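Local coordinates for xyloglucan-specific endo-beta-1,4-glucanase BoGH9A (Bacteroides ovatus, PDB 6DHT), which cleaves the beta-1,4-glucan backbone of xyloglucans at internal linkages, releasing xyloglucan oligosaccharides for breakdown by this gut bacterium, at residues A[227-232]-A[297-302]; A[261-266]-A[304-309]; A[32-37]-A[422-427]; A[58-63]-A[71-76]; A[111-116]-A[201-206]. All blocks are in the same frame, centred on the assembly; numbering follows the deposited sequence. Where two conformers were deposited one is given.

How the contacts relate
The five contacts illustrate how a two-domain GH9 enzyme is held together: contact 3 joins the Ig-like N-terminal domain to the catalytic one, and the others act within one or the other. Contact 3 spans almost 400 residues; between its two ends fall contact 4, the first to close, then contact 5 and the interleaved contacts 1 and 2. The centres of contacts 3 and 4 lie about 8 Å apart because strands 32-35 and 72-76 are neighbours in one antiparallel sheet. Contacts 1 and 2, centres about 11 Å apart, share helix 292-309 and touch through the Asp230–Lys263 salt bridge; the centres of contacts 1 and 3 are about 49 Å apart. Contact 5, about 28 Å from contact 1 between centres, reaches a calcium site.

Contact 1. Residues A[227-232]-A[297-302]; sequences TMQDPE and LLAAEK
With CG anti to the backbone N (chi1 -175°) and the chain extended beyond it, Gln229 reaches across to helix 292-309, while Lys302, bent at its third torsion (71°), carries its ammonium group to the loop carbonyls; the two side chains cross at about a right angle. Gln229 NE2 donates to Ala299 O at 3.1 Å, a fairly straight bond (159° at the hydrogen) that lies close to the plane of its own amide. The same NE2 also donates to Gly234 O, so two backbone carbonyls fix the rotation of the amide, and Gln229 OE1 comes to rest 3.3 Å from Ala299 CB. Lys302 NZ gives a hydrogen bond of 2.9 Å to Glu232 O, approaching from above the carbonyl plane. A water accepts from Lys302 NZ at 2.7 Å and donates to Asp230 O, adding a second link from the ammonium to the loop. Within the loop an Asx turn, Glu232 N to Asp230 OD1 (2.9 Å), bends the chain just where Lys302 binds. This surface contact fastens the loop between helix 213-226 and strand 239-241 to helix 292-309, with Phe271 of helix 265-281 packing against both Gln229 and Ala299.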
# COMPACT_ATOMS: atom_id res chain seq x y z
N THR A 227 3.61 8.08 20.88
CA THR A 227 2.75 8.86 21.78
C THR A 227 1.41 8.19 22.08
O THR A 227 0.65 8.65 22.94
CB THR A 227 2.49 10.29 21.26
OG1 THR A 227 1.53 10.26 20.18
CG2 THR A 227 3.78 10.96 20.82
N MET A 228 1.08 7.12 21.37
CA MET A 228 -0.17 6.41 21.54
C MET A 228 -0.07 5.25 22.52
O MET A 228 -1.06 4.51 22.69
CB MET A 228 -0.68 5.93 20.18
CG MET A 228 -1.11 7.07 19.29
SD MET A 228 -2.68 7.79 19.74
CE MET A 228 -3.74 6.53 19.12
N GLN A 229 1.11 5.10 23.13
CA GLN A 229 1.35 4.08 24.14
C GLN A 229 1.24 4.69 25.54
O GLN A 229 1.90 5.68 25.83
CB GLN A 229 2.74 3.48 23.96
CG GLN A 229 3.02 2.33 24.92
CD GLN A 229 4.27 1.56 24.58
OE1 GLN A 229 5.31 2.14 24.34
NE2 GLN A 229 4.16 0.25 24.63
N ASP A 230 0.41 4.08 26.38
CA ASP A 230 0.26 4.50 27.78
C ASP A 230 1.58 4.18 28.49
O ASP A 230 2.00 3.02 28.49
CB ASP A 230 -0.90 3.72 28.40
CG ASP A 230 -1.16 4.09 29.86
OD1 ASP A 230 -0.24 4.58 30.55
OD2 ASP A 230 -2.31 3.88 30.31
N PRO A 231 2.25 5.19 29.07
CA PRO A 231 3.58 4.98 29.65
C PRO A 231 3.57 4.07 30.87
O PRO A 231 4.64 3.66 31.31
CB PRO A 231 4.03 6.38 30.05
CG PRO A 231 2.76 7.14 30.24
CD PRO A 231 1.80 6.59 29.25
N GLU A 232 2.39 3.75 31.40
CA GLU A 232 2.31 2.82 32.52
C GLU A 232 2.19 1.39 32.03
O GLU A 232 3.18 0.66 32.01
CB GLU A 232 1.14 3.19 33.44
CG GLU A 232 1.30 4.56 34.10
CD GLU A 232 2.61 4.70 34.87
OE1 GLU A 232 2.91 3.83 35.71
OE2 GLU A 232 3.35 5.68 34.61
N LEU A 297 12.45 -0.46 20.49
CA LEU A 297 12.49 -1.84 20.95
C LEU A 297 11.90 -1.96 22.37
O LEU A 297 11.09 -2.85 22.65
CB LEU A 297 13.91 -2.40 20.88
CG LEU A 297 14.01 -3.88 21.23
CD1 LEU A 297 13.18 -4.74 20.28
CD2 LEU A 297 15.46 -4.32 21.25
N LEU A 298 12.25 -1.03 23.24
CA LEU A 298 11.70 -1.05 24.60
C LEU A 298 10.19 -0.92 24.55
O LEU A 298 9.46 -1.67 25.19
CB LEU A 298 12.29 0.11 25.42
CG LEU A 298 13.73 -0.09 25.90
CD1 LEU A 298 14.30 1.22 26.43
CD2 LEU A 298 13.78 -1.16 26.96
N ALA A 299 9.70 -0.01 23.70
CA ALA A 299 8.28 0.21 23.55
C ALA A 299 7.56 -1.02 23.00
O ALA A 299 6.45 -1.36 23.41
CB ALA A 299 8.03 1.39 22.63
N ALA A 300 8.21 -1.67 22.03
CA ALA A 300 7.65 -2.87 21.43
C ALA A 300 7.43 -3.99 22.43
O ALA A 300 6.39 -4.64 22.43
CB ALA A 300 8.57 -3.37 20.31
N GLU A 301 8.43 -4.21 23.29
CA GLU A 301 8.37 -5.29 24.26
C GLU A 301 7.28 -5.01 25.29
O GLU A 301 6.51 -5.90 25.65
CB GLU A 301 9.75 -5.52 24.90
CG GLU A 301 10.80 -6.02 23.89
CD GLU A 301 12.01 -6.70 24.50
OE1 GLU A 301 13.05 -6.03 24.64
OE2 GLU A 301 11.93 -7.91 24.81
N LYS A 302 7.13 -3.74 25.68
CA LYS A 302 6.06 -3.36 26.60
C LYS A 302 4.68 -3.53 25.94
O LYS A 302 3.72 -3.97 26.58
CB LYS A 302 6.23 -1.92 27.08
CG LYS A 302 7.33 -1.71 28.11
CD LYS A 302 7.16 -0.41 28.89
CE LYS A 302 5.97 -0.47 29.86
NZ LYS A 302 5.75 0.81 30.59
O HOH W 1 4.61 1.87 28.36

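Contact 2. Residues A[261-266]-A[304-309]; sequences VQKSVT and YAWAEK
The indole of Trp306 presents its edge to the start of helix 265-281: Val265 CA lies near the ring plane, 3.9 Å from Trp306 CZ3. Lys263 and Ser264 approach the six-membered ring obliquely, with Lys263 CB 3.7 Å from Trp306 CZ2 and Ser264 O 3.8 Å from Trp306 CZ3. Beyond the two segments, His310 stacks on the Trp306 ring. The indole reaches the loop because its CG is anti to the backbone N (chi1 -174°). Lys263 extends beyond CG, bringing its CD within 4.1 Å of Trp306 NE1 before its ammonium group forms salt bridges with Asp230 and Asp233. Here two helices of the (alpha/alpha)6 barrel of GH9 enzymes meet, the beginning of 265-281 against the end of 292-309. Ser264 occupies the N-cap of the former, its OG accepting from Ala267 N and also hydrogen-bonded to His238. A leucine in place of Trp306 would probably open a gap beside Lys263 and Val265 and deprive His310 of its stacking partner. Next to the indole, the helices come close enough for Val265 CG2 to touch Ala307 CB at 3.9 Å, an apolar contact between small side chains where the backbones approach to 5.2 Å between Val265 CA and Ala307 CA. Just before the cap, Gln262 NE2 donates to Lys263 O at 2.9 Å, in the plane of its own amide, and to Tyr314 O.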
# COMPACT_ATOMS: atom_id res chain seq x y z
N VAL A 261 -8.92 6.74 21.92
CA VAL A 261 -9.90 5.79 22.40
C VAL A 261 -9.29 4.47 22.87
O VAL A 261 -8.05 4.29 22.87
CB VAL A 261 -10.96 5.56 21.34
CG1 VAL A 261 -11.63 6.89 20.98
CG2 VAL A 261 -10.34 4.94 20.09
N GLN A 262 -10.19 3.57 23.27
CA GLN A 262 -9.89 2.26 23.84
C GLN A 262 -8.63 1.58 23.30
O GLN A 262 -8.46 1.45 22.09
CB GLN A 262 -11.08 1.33 23.58
CG GLN A 262 -11.00 -0.04 24.24
CD GLN A 262 -11.69 -1.14 23.43
OE1 GLN A 262 -12.90 -1.10 23.21
NE2 GLN A 262 -10.91 -2.11 22.95
N LYS A 263 -7.79 1.12 24.21
CA LYS A 263 -6.66 0.26 23.86
C LYS A 263 -7.16 -1.04 23.23
O LYS A 263 -8.16 -1.59 23.67
CB LYS A 263 -5.84 -0.05 25.12
CG LYS A 263 -5.16 1.15 25.73
CD LYS A 263 -4.67 0.80 27.14
CE LYS A 263 -3.93 1.95 27.78
NZ LYS A 263 -3.99 1.87 29.28
N SER A 264 -6.46 -1.54 22.21
CA SER A 264 -6.86 -2.80 21.58
C SER A 264 -5.65 -3.72 21.43
O SER A 264 -4.52 -3.26 21.38
CB SER A 264 -7.50 -2.57 20.22
OG SER A 264 -6.53 -2.09 19.30
N VAL A 265 -5.92 -5.02 21.36
CA VAL A 265 -4.85 -6.01 21.27
C VAL A 265 -4.17 -5.89 19.91
O VAL A 265 -2.94 -6.01 19.82
CB VAL A 265 -5.40 -7.44 21.50
CG1 VAL A 265 -6.41 -7.84 20.45
CG2 VAL A 265 -4.28 -8.42 21.61
N THR A 266 -4.95 -5.60 18.87
CA THR A 266 -4.39 -5.47 17.52
C THR A 266 -3.54 -4.20 17.39
O THR A 266 -2.48 -4.21 16.79
CB THR A 266 -5.50 -5.50 16.48
OG1 THR A 266 -6.55 -4.63 16.90
CG2 THR A 266 -6.03 -6.91 16.34
N TYR A 304 3.89 -5.67 23.48
CA TYR A 304 3.62 -7.08 23.33
C TYR A 304 3.19 -7.68 24.67
O TYR A 304 2.25 -8.47 24.73
CB TYR A 304 4.88 -7.78 22.77
CG TYR A 304 4.66 -9.22 22.42
CD1 TYR A 304 4.88 -10.22 23.36
CD2 TYR A 304 4.26 -9.60 21.15
CE1 TYR A 304 4.67 -11.54 23.05
CE2 TYR A 304 4.05 -10.92 20.82
CZ TYR A 304 4.27 -11.89 21.78
OH TYR A 304 4.07 -13.20 21.48
N ALA A 305 3.88 -7.28 25.73
CA ALA A 305 3.52 -7.71 27.08
C ALA A 305 2.06 -7.37 27.39
O ALA A 305 1.30 -8.21 27.88
CB ALA A 305 4.44 -7.07 28.09
N TRP A 306 1.64 -6.14 27.07
CA TRP A 306 0.25 -5.76 27.29
C TRP A 306 -0.68 -6.67 26.52
O TRP A 306 -1.68 -7.14 27.05
CB TRP A 306 0.02 -4.29 26.91
CG TRP A 306 -1.36 -3.77 27.25
CD1 TRP A 306 -1.71 -3.02 28.34
CD2 TRP A 306 -2.57 -3.96 26.50
NE1 TRP A 306 -3.05 -2.73 28.30
CE2 TRP A 306 -3.60 -3.30 27.19
CE3 TRP A 306 -2.87 -4.63 25.31
CZ2 TRP A 306 -4.91 -3.29 26.73
CZ3 TRP A 306 -4.16 -4.62 24.86
CH2 TRP A 306 -5.17 -3.95 25.56
N ALA A 307 -0.37 -6.94 25.25
CA ALA A 307 -1.21 -7.80 24.45
C ALA A 307 -1.33 -9.23 25.01
O ALA A 307 -2.39 -9.86 24.89
CB ALA A 307 -0.68 -7.84 23.02
N GLU A 308 -0.24 -9.75 25.55
CA GLU A 308 -0.26 -11.07 26.19
C GLU A 308 -1.26 -11.10 27.34
O GLU A 308 -1.97 -12.08 27.54
CB GLU A 308 1.12 -11.43 26.72
CG GLU A 308 2.09 -11.94 25.69
CD GLU A 308 3.41 -12.33 26.32
OE1 GLU A 308 4.06 -11.44 26.90
OE2 GLU A 308 3.78 -13.52 26.26
N LYS A 309 -1.30 -10.01 28.11
CA LYS A 309 -2.22 -9.92 29.25
C LYS A 309 -3.67 -9.73 28.79
O LYS A 309 -4.60 -10.13 29.48
CB LYS A 309 -1.82 -8.78 30.18
CG LYS A 309 -0.46 -8.97 30.84
CD LYS A 309 -0.25 -8.01 32.00
CE LYS A 309 1.21 -7.57 32.11
NZ LYS A 309 1.55 -6.41 31.20

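Contact 3. Residues A[32-37]-A[422-427]; sequences IAVVDS and TPFHAP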
# COMPACT_ATOMS: atom_id res chain seq x y z
N ILE A 32 2.22 -5.80 -23.77
CA ILE A 32 0.91 -6.20 -24.21
C ILE A 32 -0.11 -5.10 -24.01
O ILE A 32 -0.17 -4.44 -22.96
CB ILE A 32 0.47 -7.52 -23.52
CG1 ILE A 32 1.31 -8.67 -24.11
CG2 ILE A 32 -1.06 -7.76 -23.69
CD1 ILE A 32 1.00 -10.01 -23.59
N ALA A 33 -0.91 -4.87 -25.06
CA ALA A 33 -2.06 -3.99 -24.98
C ALA A 33 -3.28 -4.83 -25.29
O ALA A 33 -3.15 -5.90 -25.88
CB ALA A 33 -1.92 -2.85 -26.00
N VAL A 34 -4.44 -4.40 -24.82
CA VAL A 34 -5.68 -5.12 -25.05
C VAL A 34 -6.72 -4.17 -25.60
O VAL A 34 -7.00 -3.12 -25.01
CB VAL A 34 -6.20 -5.76 -23.77
CG1 VAL A 34 -7.58 -6.37 -23.99
CG2 VAL A 34 -5.23 -6.82 -23.28
N VAL A 35 -7.32 -4.54 -26.73
CA VAL A 35 -8.43 -3.77 -27.25
C VAL A 35 -9.69 -4.22 -26.51
O VAL A 35 -9.99 -5.41 -26.47
CB VAL A 35 -8.58 -3.99 -28.75
CG1 VAL A 35 -9.69 -3.10 -29.28
CG2 VAL A 35 -7.31 -3.69 -29.50
N ASP A 36 -10.40 -3.28 -25.91
CA ASP A 36 -11.48 -3.60 -24.98
C ASP A 36 -12.72 -4.19 -25.66
O ASP A 36 -13.51 -4.87 -25.00
CB ASP A 36 -11.89 -2.34 -24.21
CG ASP A 36 -12.92 -2.62 -23.12
OD1 ASP A 36 -12.69 -3.51 -22.28
OD2 ASP A 36 -13.96 -1.92 -23.08
N SER A 37 -12.90 -3.90 -26.94
CA SER A 37 -14.06 -4.40 -27.69
C SER A 37 -13.88 -4.05 -29.15
O SER A 37 -13.19 -3.10 -29.48
CB SER A 37 -15.37 -3.81 -27.17
OG SER A 37 -15.41 -2.41 -27.34
N THR A 422 -6.35 -14.91 -19.96
CA THR A 422 -7.33 -13.94 -19.50
C THR A 422 -7.52 -12.79 -20.53
O THR A 422 -6.59 -12.46 -21.26
CB THR A 422 -6.96 -13.35 -18.11
OG1 THR A 422 -5.69 -12.70 -18.18
CG2 THR A 422 -6.94 -14.45 -17.05
N PRO A 423 -8.71 -12.19 -20.55
CA PRO A 423 -8.95 -11.05 -21.44
C PRO A 423 -7.95 -9.92 -21.29
O PRO A 423 -7.48 -9.39 -22.30
CB PRO A 423 -10.36 -10.60 -21.05
CG PRO A 423 -11.03 -11.83 -20.59
CD PRO A 423 -9.94 -12.62 -19.88
N PHE A 424 -7.54 -9.61 -20.06
CA PHE A 424 -6.61 -8.50 -19.85
C PHE A 424 -5.19 -8.95 -19.55
O PHE A 424 -4.34 -8.14 -19.21
CB PHE A 424 -7.16 -7.53 -18.80
CG PHE A 424 -8.30 -6.70 -19.31
CD1 PHE A 424 -8.07 -5.68 -20.20
CD2 PHE A 424 -9.59 -6.93 -18.88
CE1 PHE A 424 -9.11 -4.94 -20.72
CE2 PHE A 424 -10.64 -6.17 -19.39
CZ PHE A 424 -10.37 -5.17 -20.29
N HIS A 425 -4.93 -10.24 -19.75
CA HIS A 425 -3.59 -10.82 -19.69
C HIS A 425 -2.91 -10.56 -18.33
O HIS A 425 -1.78 -10.09 -18.27
CB HIS A 425 -2.72 -10.30 -20.84
CG HIS A 425 -1.68 -11.28 -21.29
ND1 HIS A 425 -1.99 -12.37 -22.09
CD2 HIS A 425 -0.35 -11.36 -21.05
CE1 HIS A 425 -0.89 -13.07 -22.32
NE2 HIS A 425 0.12 -12.47 -21.71
N ALA A 426 -3.62 -10.84 -17.25
CA ALA A 426 -3.06 -10.68 -15.89
C ALA A 426 -3.73 -11.63 -14.93
O ALA A 426 -4.87 -12.01 -15.11
CB ALA A 426 -3.23 -9.25 -15.36
N PRO A 427 -3.02 -12.00 -13.85
CA PRO A 427 -3.69 -12.87 -12.88
C PRO A 427 -4.92 -12.23 -12.25
O PRO A 427 -5.90 -12.91 -11.95
CB PRO A 427 -2.61 -13.09 -11.81
CG PRO A 427 -1.35 -12.74 -12.41
CD PRO A 427 -1.58 -11.84 -13.58
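Strand 32-35 runs past a type I beta turn, Thr422 to His425, closed by His425 N donating to Thr422 O at 3.2 Å, and Val34 faces Phe424 with their CA atoms 6.3 Å apart. The strand belongs to the Ig-like N-terminal domain and the turn to the catalytic domain, making this buried contact part of the interface between the two. Val34 points its side chain at the turn: CG1, anti to the backbone N (chi1 173°), lies 3.9 Å from Phe424 CD1, and both its methyls pack against Pro423 O. The side chains of Val34 and Phe424 cross at about a right angle. Two residues earlier, on the same side of the strand, the terminal methyl of Ile32 sits over a face of the His425 imidazole in a CH-pi contact, though its modelled closeness is doubtful. Arg477 ties the two parts together by donating to both Ile32 O and Phe424 O. An alanine at Phe424 is likely to open a gap beside Val34 and remove the ring against which Arg72 packs. Asp36 forms salt bridges with Lys70 and Arg72; its carboxylate is tilted 21° from the Phe424 ring, with OD1 near the ring plane at the edge, 3.5 Å from Phe424 CZ.

Contact 4. Residues A[58-63]-A[71-76]; sequences KSLYTA and TRTTLD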
# COMPACT_ATOMS: atom_id res chain seq x y z
N LYS A 58 -0.26 -10.28 -36.12
CA LYS A 58 -1.47 -10.88 -36.69
C LYS A 58 -1.85 -12.14 -35.90
O LYS A 58 -1.18 -12.49 -34.93
CB LYS A 58 -1.21 -11.24 -38.16
CG LYS A 58 -0.71 -10.08 -39.00
CD LYS A 58 -0.46 -10.49 -40.46
CE LYS A 58 -0.31 -9.28 -41.36
NZ LYS A 58 0.02 -9.66 -42.77
N SER A 59 -2.93 -12.81 -36.31
CA SER A 59 -3.38 -14.04 -35.65
C SER A 59 -3.55 -13.82 -34.16
O SER A 59 -2.97 -14.52 -33.33
CB SER A 59 -2.41 -15.19 -35.87
OG SER A 59 -2.30 -15.47 -37.25
N LEU A 60 -4.38 -12.83 -33.85
CA LEU A 60 -4.48 -12.33 -32.49
C LEU A 60 -5.43 -13.15 -31.63
O LEU A 60 -6.50 -13.58 -32.08
CB LEU A 60 -4.93 -10.88 -32.51
CG LEU A 60 -4.13 -9.95 -33.42
CD1 LEU A 60 -4.84 -8.63 -33.48
CD2 LEU A 60 -2.69 -9.80 -32.94
N TYR A 61 -5.02 -13.35 -30.38
CA TYR A 61 -5.84 -14.03 -29.39
C TYR A 61 -6.94 -13.13 -28.89
O TYR A 61 -6.74 -11.93 -28.68
CB TYR A 61 -4.96 -14.44 -28.19
CG TYR A 61 -5.73 -15.08 -27.06
CD1 TYR A 61 -6.11 -16.41 -27.12
CD2 TYR A 61 -6.06 -14.36 -25.91
CE1 TYR A 61 -6.81 -17.01 -26.09
CE2 TYR A 61 -6.77 -14.95 -24.88
CZ TYR A 61 -7.12 -16.28 -24.96
OH TYR A 61 -7.83 -16.88 -23.95
N THR A 62 -8.12 -13.71 -28.69
CA THR A 62 -9.25 -12.99 -28.12
C THR A 62 -9.85 -13.81 -27.00
O THR A 62 -9.71 -15.03 -26.98
CB THR A 62 -10.36 -12.69 -29.17
OG1 THR A 62 -10.91 -13.93 -29.64
CG2 THR A 62 -9.79 -11.91 -30.32
N ALA A 63 -10.53 -13.14 -26.08
CA ALA A 63 -11.18 -13.79 -24.96
C ALA A 63 -12.27 -12.91 -24.41
O ALA A 63 -12.31 -11.71 -24.68
CB ALA A 63 -10.17 -14.09 -23.86
N THR A 71 -15.52 -8.47 -26.76
CA THR A 71 -14.39 -9.25 -27.23
C THR A 71 -13.13 -8.46 -26.93
O THR A 71 -12.94 -7.35 -27.43
CB THR A 71 -14.44 -9.50 -28.76
OG1 THR A 71 -15.56 -10.34 -29.07
CG2 THR A 71 -13.18 -10.19 -29.25
N ARG A 72 -12.26 -9.03 -26.10
CA ARG A 72 -10.99 -8.39 -25.78
C ARG A 72 -9.88 -9.03 -26.60
O ARG A 72 -9.69 -10.24 -26.55
CB ARG A 72 -10.72 -8.56 -24.28
CG ARG A 72 -11.34 -7.50 -23.42
CD ARG A 72 -12.88 -7.44 -23.42
NE ARG A 72 -13.32 -6.38 -22.52
CZ ARG A 72 -13.84 -6.56 -21.31
NH1 ARG A 72 -14.11 -5.51 -20.55
NH2 ARG A 72 -14.09 -7.77 -20.84
N THR A 73 -9.12 -8.22 -27.34
CA THR A 73 -8.09 -8.73 -28.24
C THR A 73 -6.70 -8.36 -27.71
O THR A 73 -6.41 -7.20 -27.47
CB THR A 73 -8.26 -8.16 -29.67
OG1 THR A 73 -9.60 -8.40 -30.10
CG2 THR A 73 -7.28 -8.79 -30.65
N THR A 74 -5.85 -9.37 -27.58
CA THR A 74 -4.50 -9.17 -27.08
C THR A 74 -3.53 -8.82 -28.20
O THR A 74 -3.48 -9.49 -29.24
CB THR A 74 -4.06 -10.44 -26.35
OG1 THR A 74 -4.88 -10.60 -25.19
CG2 THR A 74 -2.58 -10.39 -25.95
N LEU A 75 -2.77 -7.75 -27.97
CA LEU A 75 -1.75 -7.29 -28.88
C LEU A 75 -0.39 -7.42 -28.20
O LEU A 75 -0.10 -6.67 -27.28
CB LEU A 75 -2.00 -5.82 -29.21
CG LEU A 75 -3.46 -5.44 -29.50
CD1 LEU A 75 -3.55 -3.97 -29.83
CD2 LEU A 75 -4.07 -6.29 -30.66
N ASP A 76 0.42 -8.36 -28.66
CA ASP A 76 1.72 -8.67 -28.02
C ASP A 76 2.88 -8.21 -28.91
O ASP A 76 3.17 -8.83 -29.94
CB ASP A 76 1.81 -10.17 -27.76
CG ASP A 76 3.04 -10.55 -26.91
OD1 ASP A 76 4.00 -9.75 -26.80
OD2 ASP A 76 3.06 -11.69 -26.41
O HOH W 2 -2.52 -11.95 -29.59
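Three backbone hydrogen bonds join Tyr61 and Ala63 to strand 72-76 in an antiparallel hairpin of the Ig-like domain. Ala63 and Arg72 form a hydrogen-bonded pair, with Ala63 N to Arg72 O at 3.1 Å and Arg72 N to Ala63 O at 3.0 Å; Thr74 N donates to Tyr61 O at 2.9 Å. Between them Thr62 and Thr73 make a non-hydrogen-bonded pair, reinforced by a CA-H...O contact from Thr62 CA to Arg72 O. Where the strands part, a water accepts from Tyr61 N and donates to Thr74 O (2.7 Å). Among apolar contacts, Leu60 CD1 meets Leu75 CD2 at 3.7 Å, and Thr73 CG2, the branch anti to its backbone N, touches Leu60 CB and CD1. Thr62 and Thr73 lie side by side, pointing the same way, in a methyl-to-hydroxyl van der Waals contact. Tyr61 OH reaches Gln421 O of the catalytic domain. The pairing thus rests on main-chain bonds indifferent to side-chain identity; the water bridges where direct bonding stops, and Leu60, Thr73 and Leu75 carbons supply the apolar part.

Contact 5. Residues A[111-116]-A[201-206]; sequences ALKSFY and KINIPE. With CA (calcium ion), chain D; EDO (1,2-ethanediol), chain G.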
# COMPACT_ATOMS: atom_id res chain seq x y z
N ALA A 111 4.10 7.65 -5.26
CA ALA A 111 3.39 6.84 -4.28
C ALA A 111 3.93 7.06 -2.87
O ALA A 111 3.17 7.14 -1.89
CB ALA A 111 3.45 5.39 -4.67
N LEU A 112 5.26 7.15 -2.74
CA LEU A 112 5.86 7.44 -1.45
C LEU A 112 5.62 8.89 -1.03
O LEU A 112 5.34 9.15 0.15
CB LEU A 112 7.36 7.13 -1.53
CG LEU A 112 8.14 7.34 -0.24
CD1 LEU A 112 7.58 6.55 0.93
CD2 LEU A 112 9.59 6.96 -0.48
N LYS A 113 5.71 9.81 -1.97
CA LYS A 113 5.54 11.22 -1.68
C LYS A 113 4.10 11.53 -1.24
O LYS A 113 3.86 12.54 -0.57
CB LYS A 113 5.93 12.03 -2.91
CG LYS A 113 5.95 13.53 -2.78
CD LYS A 113 6.87 14.06 -1.70
CE LYS A 113 6.97 15.59 -1.78
NZ LYS A 113 7.69 16.09 -2.98
N SER A 114 3.14 10.67 -1.60
CA SER A 114 1.76 10.86 -1.15
C SER A 114 1.68 10.94 0.37
O SER A 114 0.83 11.67 0.91
CB SER A 114 0.87 9.73 -1.66
OG SER A 114 1.08 8.50 -0.95
N PHE A 115 2.53 10.19 1.06
CA PHE A 115 2.53 10.17 2.51
C PHE A 115 2.92 11.54 3.08
O PHE A 115 2.36 11.98 4.10
CB PHE A 115 3.47 9.08 3.03
CG PHE A 115 2.95 7.69 2.80
CD1 PHE A 115 3.16 7.03 1.60
CD2 PHE A 115 2.21 7.05 3.80
CE1 PHE A 115 2.62 5.76 1.39
CE2 PHE A 115 1.69 5.78 3.59
CZ PHE A 115 1.89 5.15 2.37
N TYR A 116 3.87 12.21 2.42
CA TYR A 116 4.24 13.56 2.80
C TYR A 116 3.02 14.50 2.77
O TYR A 116 2.78 15.25 3.70
CB TYR A 116 5.40 14.08 1.93
CG TYR A 116 5.55 15.59 2.02
CD1 TYR A 116 6.21 16.19 3.08
CD2 TYR A 116 5.02 16.40 1.03
CE1 TYR A 116 6.32 17.57 3.16
CE2 TYR A 116 5.14 17.78 1.10
CZ TYR A 116 5.80 18.35 2.16
OH TYR A 116 5.92 19.72 2.26
N LYS A 201 15.47 9.92 -4.07
CA LYS A 201 15.23 11.21 -3.46
C LYS A 201 13.92 11.80 -3.98
O LYS A 201 13.71 11.93 -5.18
CB LYS A 201 16.41 12.17 -3.68
CG LYS A 201 17.73 11.72 -2.98
CD LYS A 201 17.60 11.73 -1.44
CE LYS A 201 18.87 11.25 -0.74
NZ LYS A 201 19.41 9.98 -1.32
N ILE A 202 13.03 12.12 -3.06
CA ILE A 202 11.66 12.50 -3.43
C ILE A 202 11.29 13.94 -3.06
O ILE A 202 10.10 14.32 -3.12
CB ILE A 202 10.62 11.54 -2.82
CG1 ILE A 202 10.73 11.50 -1.29
CG2 ILE A 202 10.81 10.13 -3.38
CD1 ILE A 202 9.58 10.80 -0.62
N ASN A 203 12.29 14.74 -2.73
CA ASN A 203 12.09 16.15 -2.41
C ASN A 203 11.09 16.36 -1.28
O ASN A 203 10.04 16.99 -1.45
CB ASN A 203 11.71 16.95 -3.66
CG ASN A 203 11.65 18.44 -3.39
OD1 ASN A 203 12.37 18.96 -2.54
ND2 ASN A 203 10.77 19.14 -4.08
N ILE A 204 11.42 15.78 -0.14
CA ILE A 204 10.75 16.05 1.13
C ILE A 204 11.72 16.84 2.01
O ILE A 204 12.90 16.95 1.68
CB ILE A 204 10.31 14.74 1.83
CG1 ILE A 204 11.47 13.75 1.97
CG2 ILE A 204 9.16 14.11 1.08
CD1 ILE A 204 11.17 12.55 2.84
N PRO A 205 11.25 17.41 3.12
CA PRO A 205 12.14 18.22 3.95
C PRO A 205 13.40 17.46 4.39
O PRO A 205 14.45 18.07 4.62
CB PRO A 205 11.26 18.63 5.12
CG PRO A 205 9.88 18.63 4.55
CD PRO A 205 9.86 17.47 3.60
N GLU A 206 13.29 16.14 4.46
CA GLU A 206 14.37 15.30 4.97
C GLU A 206 15.25 14.74 3.84
O GLU A 206 16.07 13.84 4.09
CB GLU A 206 13.80 14.17 5.84
CG GLU A 206 12.88 14.65 6.98
CD GLU A 206 11.45 15.01 6.55
OE1 GLU A 206 11.06 14.76 5.39
OE2 GLU A 206 10.71 15.56 7.42
CA CA D . 16.64 11.57 3.81
C1 EDO G . 8.66 14.16 -6.26
O1 EDO G . 7.69 15.18 -5.93
C2 EDO G . 8.07 12.78 -5.98
O2 EDO G . 6.91 12.53 -6.81
O HOH W 3 18.51 11.98 2.43
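Lys113 and Ile204 slide past each other in opposite directions where helix 105-117 of the GH9 catalytic domain meets the loop leading to a calcium site. The lysine, bent at its second and fourth torsions (58° and -69°), lays CD against Ile204 CG2 at 3.6 Å and curls its ammonium group over the loop backbone. Lys113 NZ donates to Ile202 O at 3.0 Å, nearly in line with the carbonyl bond, and to Asn203 O at 2.9 Å from above that carbonyl's plane. It also hydrogen-bonds Tyr128 O, and a bound 1,2-ethanediol, probably from the crystallisation liquor, accepts from it as well. Several oxygens thus gather round the ammonium group. On one flank, Leu112 crosses Ile202 at about a right angle, its CG 3.8 Å from Ile202 CD1. On the next turn of the helix, Tyr116 also runs counter to Ile204, with its CB against Ile204 CG2, while its ring crosses Pro205 obliquely, Tyr116 CE1 lying 3.6 Å from Pro205 CD. The loop then delivers Glu206 to the metal, where Asn209, Thr211, Asp213 and Asp216 complete the protein ligands: Glu206 O binds the calcium ion at 2.4 Å, alongside a water.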